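Local coordinates for beta-L-arabinobiosidase (Bacteroides thetaiotaomicron, PDB 5MQR), which probably hydrolyses glycosidic bonds of arabinose-containing side chains during the breakdown of plant pectin by a gut bacterium, at residues E909-G915 / A925-H929; N866-F871 / S880-E885. All blocks are in the same frame, centred on the assembly; numbering follows the deposited sequence.

Contact 1: residues E909-G915 / A925-H929; sequences EIMDEKG and AERRH
The flat guanidinium of R928 has K914 O over the centre of one face, 3.4 Å above its plane, while three carboxylates, those of E909, D912 and E926, gather at its edge. NH1 and NH2 both grip a single oxygen of E909: NH1 lies 2.8 Å from OE1 and meets it from above the carboxylate plane, and NH2 takes the syn lone pair of the same atom. A second salt bridge runs from R928 NH2 to D912 OD2 at 3.2 Å, and NH1 also holds E926 OE1 of its own segment. Arginine suits this place because its planar edge can serve several acids at once. Its CG sits between the backbone N and the carbonyl carbon (chi1 67°), and a bend at chi3 brings the guanidinium over the facing turn. Backbone bonds pair two type I turns, with R928 N giving to K914 O (2.9 Å) and R927 N to G915 O (2.8 Å). In the Asx turn, D912 OD1 accepts from K914 N. G915 suits its turn because a CB would clash with E909 O. The aliphatic chain of R927 packs beside E913 O, 3.3 Å from CD, and its NH1 bonds to S917 O. E909 and I910 belong to a 3-10 segment, and I910 packs on helices 948-964 and 972-985; strands 917-918 and 921-922 lie in the connection between the two segments.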
loop_
_atom_site.group_PDB
_atom_site.type_symbol
_atom_site.label_atom_id
_atom_site.label_comp_id
_atom_site.label_asym_id
_atom_site.label_seq_id
_atom_site.Cartn_x
_atom_site.Cartn_y
_atom_site.Cartn_z
ATOM N N GLU A 909 -0.214 -39.073 9.130
ATOM C CA GLU A 909 0.575 -39.200 10.353
ATOM C C GLU A 909 1.052 -37.861 10.915
ATOM O O GLU A 909 1.456 -37.783 12.060
ATOM C CB GLU A 909 1.754 -40.147 10.139
ATOM C CG GLU A 909 1.331 -41.537 9.703
ATOM C CD GLU A 909 0.318 -42.153 10.662
ATOM O OE1 GLU A 909 0.699 -42.376 11.831
ATOM O OE2 GLU A 909 -0.853 -42.389 10.251
ATOM N N ILE A 910 0.965 -36.813 10.118
ATOM C CA ILE A 910 1.234 -35.464 10.579
ATOM C C ILE A 910 0.233 -35.035 11.671
ATOM O O ILE A 910 0.604 -34.296 12.594
ATOM C CB ILE A 910 1.240 -34.477 9.390
ATOM C CG1 ILE A 910 2.387 -34.790 8.429
ATOM C CG2 ILE A 910 1.366 -33.033 9.838
ATOM C CD1 ILE A 910 3.788 -34.735 9.004
HETATM N N MSE A 911 -1.005 -35.524 11.590
HETATM C CA MSE A 911 -2.066 -35.074 12.499
HETATM C C MSE A 911 -2.382 -36.088 13.556
HETATM O O MSE A 911 -3.340 -35.913 14.283
HETATM C CB MSE A 911 -3.324 -34.804 11.681
HETATM C CG MSE A 911 -3.012 -33.954 10.445
HETATM SE SE MSE A 911 -4.619 -33.861 9.320
HETATM C CE MSE A 911 -4.416 -35.605 8.442
ATOM N N ASP A 912 -1.582 -37.138 13.673
ATOM C CA ASP A 912 -1.841 -38.210 14.616
ATOM C C ASP A 912 -0.804 -38.160 15.709
ATOM O O ASP A 912 0.382 -38.216 15.442
ATOM C CB ASP A 912 -1.789 -39.555 13.900
ATOM C CG ASP A 912 -2.355 -40.727 14.749
ATOM O OD1 ASP A 912 -2.475 -40.642 15.998
ATOM O OD2 ASP A 912 -2.668 -41.778 14.138
ATOM N N GLU A 913 -1.269 -38.095 16.948
ATOM C CA GLU A 913 -0.399 -38.145 18.136
ATOM C C GLU A 913 0.395 -39.433 18.267
ATOM O O GLU A 913 1.377 -39.466 18.988
ATOM C CB GLU A 913 -1.241 -38.002 19.408
ATOM C CG GLU A 913 -1.785 -36.596 19.613
ATOM C CD GLU A 913 -2.611 -36.462 20.884
ATOM O OE1 GLU A 913 -3.042 -37.510 21.448
ATOM O OE2 GLU A 913 -2.828 -35.290 21.290
ATOM N N LYS A 914 -0.086 -40.497 17.632
ATOM C CA LYS A 914 0.622 -41.756 17.584
ATOM C C LYS A 914 1.608 -41.786 16.435
ATOM O O LYS A 914 2.464 -42.668 16.369
ATOM C CB LYS A 914 -0.385 -42.901 17.450
ATOM C CG LYS A 914 -1.437 -42.910 18.549
ATOM C CD LYS A 914 -0.776 -42.986 19.917
ATOM C CE LYS A 914 -1.744 -43.414 21.015
ATOM N NZ LYS A 914 -1.060 -43.616 22.325
ATOM N N GLY A 915 1.446 -40.849 15.515
ATOM C CA GLY A 915 2.391 -40.607 14.444
ATOM C C GLY A 915 3.437 -39.560 14.791
ATOM O O GLY A 915 4.246 -39.757 15.703
ATOM N N ALA A 925 10.451 -39.868 14.464
ATOM C CA ALA A 925 9.974 -41.237 14.358
ATOM C C ALA A 925 8.585 -41.299 14.945
ATOM O O ALA A 925 8.230 -40.512 15.837
ATOM C CB ALA A 925 10.901 -42.190 15.106
ATOM N N GLU A 926 7.781 -42.212 14.438
ATOM C CA GLU A 926 6.401 -42.296 14.887
ATOM C C GLU A 926 6.345 -42.598 16.389
ATOM O O GLU A 926 7.025 -43.492 16.880
ATOM C CB GLU A 926 5.624 -43.334 14.069
ATOM C CG GLU A 926 6.179 -44.753 14.157
ATOM C CD GLU A 926 5.461 -45.731 13.279
ATOM O OE1 GLU A 926 4.279 -45.508 12.934
ATOM O OE2 GLU A 926 6.102 -46.749 12.947
ATOM N N ARG A 927 5.516 -41.856 17.108
ATOM C CA ARG A 927 5.455 -41.962 18.571
ATOM C C ARG A 927 4.961 -43.330 19.086
ATOM O O ARG A 927 5.328 -43.742 20.194
ATOM C CB ARG A 927 4.622 -40.820 19.129
ATOM C CG ARG A 927 5.290 -39.477 18.875
ATOM C CD ARG A 927 4.421 -38.321 19.311
ATOM N NE ARG A 927 4.398 -38.181 20.761
ATOM C CZ ARG A 927 3.466 -37.529 21.462
ATOM N NH1 ARG A 927 2.428 -36.928 20.871
ATOM N NH2 ARG A 927 3.568 -37.481 22.783
ATOM N N ARG A 928 4.157 -44.031 18.273
ATOM C CA ARG A 928 3.685 -45.398 18.580
ATOM C C ARG A 928 4.749 -46.489 18.583
ATOM O O ARG A 928 4.494 -47.589 19.074
ATOM C CB ARG A 928 2.591 -45.833 17.588
ATOM C CG ARG A 928 3.050 -46.019 16.136
ATOM C CD ARG A 928 1.937 -46.632 15.299
ATOM N NE ARG A 928 0.826 -45.702 15.122
ATOM C CZ ARG A 928 0.797 -44.696 14.245
ATOM N NH1 ARG A 928 1.820 -44.454 13.422
ATOM N NH2 ARG A 928 -0.275 -43.922 14.176
ATOM N N HIS A 929 5.908 -46.233 17.990
ATOM C CA HIS A 929 6.865 -47.295 17.817
ATOM C C HIS A 929 7.521 -47.669 19.159
ATOM O O HIS A 929 7.959 -46.781 19.905
ATOM C CB HIS A 929 7.913 -46.952 16.766
ATOM C CG HIS A 929 8.630 -48.153 16.257
ATOM N ND1 HIS A 929 9.767 -48.630 16.854
ATOM C CD2 HIS A 929 8.348 -49.001 15.244
ATOM C CE1 HIS A 929 10.168 -49.722 16.231
ATOM N NE2 HIS A 929 9.326 -49.967 15.244
#

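Contact 2: residues N866-F871 / S880-E885; sequences NTRHQF and SANVRE
R884 lies alongside a G1 beta bulge, in which Q870 and F871 both face N866, and lays its guanidinium flat on the ring of H869, with centres 4.2 Å apart and planes at 21°. The extended chain also brings its NH2 to H869 O at 2.9 Å, on a lone pair in the carbonyl plane, while NE donates to a water that also lies by Q870 O. Lower down, CB packs over the face of F871, 3.9 Å from the ring centroid, in a CH-pi contact. Arginine suits this position because methylenes and a flat charged end face an aromatic ring, an imidazole and a carbonyl. With a leucine in its place, H869 O would probably be left without its charged donor and the imidazole without its stacking partner. At the ring edge of F871, CE2 comes 3.2 Å from E885 O, and Y889 meets the ring edge-to-face. The imidazole is positioned by E873, which bonds its ND1, and by N882, whose backbone carbonyl carbon lies at the ring edge. N882 OD1 accepts from N866 ND2 at 3.0 Å, and S880 OG takes a weak bond from the same nitrogen. With CG anti to the backbone N (chi1 178°), N866 can use both ends of its amide: in an Asx motif its OD1 accepts from H869 N at 2.9 Å, nearly straight at 176° yet from above the carbonyl plane.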
loop_
_atom_site.group_PDB
_atom_site.type_symbol
_atom_site.label_atom_id
_atom_site.label_comp_id
_atom_site.label_asym_id
_atom_site.label_seq_id
_atom_site.Cartn_x
_atom_site.Cartn_y
_atom_site.Cartn_z
ATOM N N ASN A 866 6.403 -49.160 1.855
ATOM C CA ASN A 866 5.997 -50.300 2.700
ATOM C C ASN A 866 4.488 -50.375 2.585
ATOM O O ASN A 866 3.807 -49.445 2.998
ATOM C CB ASN A 866 6.446 -50.044 4.150
ATOM C CG ASN A 866 6.038 -51.134 5.110
ATOM O OD1 ASN A 866 4.902 -51.601 5.096
ATOM N ND2 ASN A 866 6.956 -51.518 5.982
ATOM N N THR A 867 3.971 -51.458 2.007
ATOM C CA THR A 867 2.532 -51.582 1.728
ATOM C C THR A 867 1.693 -51.956 2.961
ATOM O O THR A 867 0.491 -51.714 2.958
ATOM C CB THR A 867 2.241 -52.601 0.592
ATOM O OG1 THR A 867 2.941 -53.808 0.863
ATOM C CG2 THR A 867 2.686 -52.061 -0.774
ATOM N N ARG A 868 2.304 -52.549 3.991
ATOM C CA ARG A 868 1.595 -52.818 5.259
ATOM C C ARG A 868 1.309 -51.491 5.978
ATOM O O ARG A 868 0.170 -51.219 6.348
ATOM C CB ARG A 868 2.360 -53.814 6.168
ATOM C CG ARG A 868 2.218 -55.277 5.699
ATOM C CD ARG A 868 3.173 -56.337 6.308
ATOM N NE ARG A 868 4.544 -55.902 6.675
ATOM C CZ ARG A 868 5.508 -55.463 5.838
ATOM N NH1 ARG A 868 5.295 -55.318 4.525
ATOM N NH2 ARG A 868 6.711 -55.131 6.323
ATOM N N HIS A 869 2.340 -50.661 6.115
ATOM C CA HIS A 869 2.224 -49.350 6.772
ATOM C C HIS A 869 1.671 -48.210 5.914
ATOM O O HIS A 869 1.189 -47.211 6.456
ATOM C CB HIS A 869 3.594 -48.912 7.316
ATOM C CG HIS A 869 4.031 -49.668 8.523
ATOM N ND1 HIS A 869 5.273 -49.497 9.094
ATOM C CD2 HIS A 869 3.393 -50.597 9.273
ATOM C CE1 HIS A 869 5.375 -50.272 10.156
ATOM N NE2 HIS A 869 4.253 -50.962 10.276
ATOM N N GLN A 870 1.777 -48.331 4.592
ATOM C CA GLN A 870 1.468 -47.225 3.681
ATOM C C GLN A 870 2.323 -46.004 4.028
ATOM O O GLN A 870 1.850 -44.987 4.521
ATOM C CB GLN A 870 -0.037 -46.928 3.660
ATOM C CG GLN A 870 -0.874 -48.148 3.316
ATOM C CD GLN A 870 -2.343 -47.828 3.259
ATOM O OE1 GLN A 870 -2.815 -47.114 2.371
ATOM N NE2 GLN A 870 -3.081 -48.353 4.213
ATOM N N PHE A 871 3.611 -46.150 3.765
ATOM C CA PHE A 871 4.612 -45.185 4.182
ATOM C C PHE A 871 5.974 -45.579 3.590
ATOM O O PHE A 871 6.305 -46.778 3.506
ATOM C CB PHE A 871 4.706 -45.159 5.717
ATOM C CG PHE A 871 5.174 -43.861 6.261
ATOM C CD1 PHE A 871 4.287 -42.796 6.406
ATOM C CD2 PHE A 871 6.501 -43.678 6.594
ATOM C CE1 PHE A 871 4.724 -41.571 6.890
ATOM C CE2 PHE A 871 6.942 -42.458 7.081
ATOM C CZ PHE A 871 6.052 -41.404 7.230
ATOM N N SER A 880 11.688 -54.600 5.141
ATOM C CA SER A 880 11.496 -53.223 5.596
ATOM C C SER A 880 11.917 -53.067 7.050
ATOM O O SER A 880 11.882 -54.023 7.816
ATOM C CB SER A 880 10.040 -52.798 5.455
ATOM O OG SER A 880 9.920 -51.409 5.663
ATOM N N ALA A 881 12.321 -51.861 7.419
ATOM C CA ALA A 881 12.618 -51.554 8.806
ATOM C C ALA A 881 11.354 -51.514 9.649
ATOM O O ALA A 881 11.458 -51.588 10.867
ATOM C CB ALA A 881 13.366 -50.244 8.926
ATOM N N ASN A 882 10.185 -51.405 9.004
ATOM C CA ASN A 882 8.893 -51.395 9.687
ATOM C C ASN A 882 8.851 -50.359 10.795
ATOM O O ASN A 882 8.499 -50.674 11.934
ATOM C CB ASN A 882 8.550 -52.777 10.244
ATOM C CG ASN A 882 8.244 -53.774 9.159
ATOM O OD1 ASN A 882 7.581 -53.458 8.165
ATOM N ND2 ASN A 882 8.705 -54.993 9.348
ATOM N N VAL A 883 9.269 -49.137 10.440
ATOM C CA VAL A 883 9.154 -47.967 11.286
ATOM C C VAL A 883 8.895 -46.744 10.408
ATOM O O VAL A 883 9.614 -46.493 9.431
ATOM C CB VAL A 883 10.402 -47.779 12.188
ATOM C CG1 VAL A 883 11.695 -47.665 11.391
ATOM C CG2 VAL A 883 10.213 -46.581 13.120
ATOM N N ARG A 884 7.838 -46.012 10.733
ATOM C CA ARG A 884 7.550 -44.758 10.070
ATOM C C ARG A 884 8.437 -43.682 10.698
ATOM O O ARG A 884 8.363 -43.436 11.924
ATOM C CB ARG A 884 6.086 -44.371 10.220
ATOM C CG ARG A 884 5.081 -45.365 9.661
ATOM C CD ARG A 884 3.696 -44.752 9.741
ATOM N NE ARG A 884 2.630 -45.628 9.262
ATOM C CZ ARG A 884 2.124 -46.672 9.921
ATOM N NH1 ARG A 884 2.589 -47.029 11.119
ATOM N NH2 ARG A 884 1.148 -47.376 9.363
ATOM N N GLU A 885 9.271 -43.064 9.868
ATOM C CA GLU A 885 10.185 -42.000 10.315
ATOM C C GLU A 885 9.945 -40.736 9.505
ATOM O O GLU A 885 9.334 -40.778 8.450
ATOM C CB GLU A 885 11.648 -42.451 10.182
ATOM C CG GLU A 885 12.017 -43.633 11.072
ATOM C CD GLU A 885 13.391 -44.214 10.768
ATOM O OE1 GLU A 885 13.679 -44.560 9.595
ATOM O OE2 GLU A 885 14.194 -44.323 11.716
HETATM O O HOH W 1 1.144 -44.387 7.137
#

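Both segments of contact 2 precede those of contact 1 in the sequence, and the centres of the two contacts are about 13 Å apart. All four segments are mostly loop or turn within the MGH1-like glycoside hydrolase domain, the centre of contact 1 lying about 43 Å and that of contact 2 about 50 Å from the centre of the chain. Between the two contacts come the short helices 890-893 and 901-904. The contacts touch directly: E926 OE1 makes a salt bridge of 2.9 Å to R884 NH1, and the two residues also share a backbone hydrogen bond. One buried glutamate thus joins two arginines, R884 and R928, tying successive loops into one outlying patch.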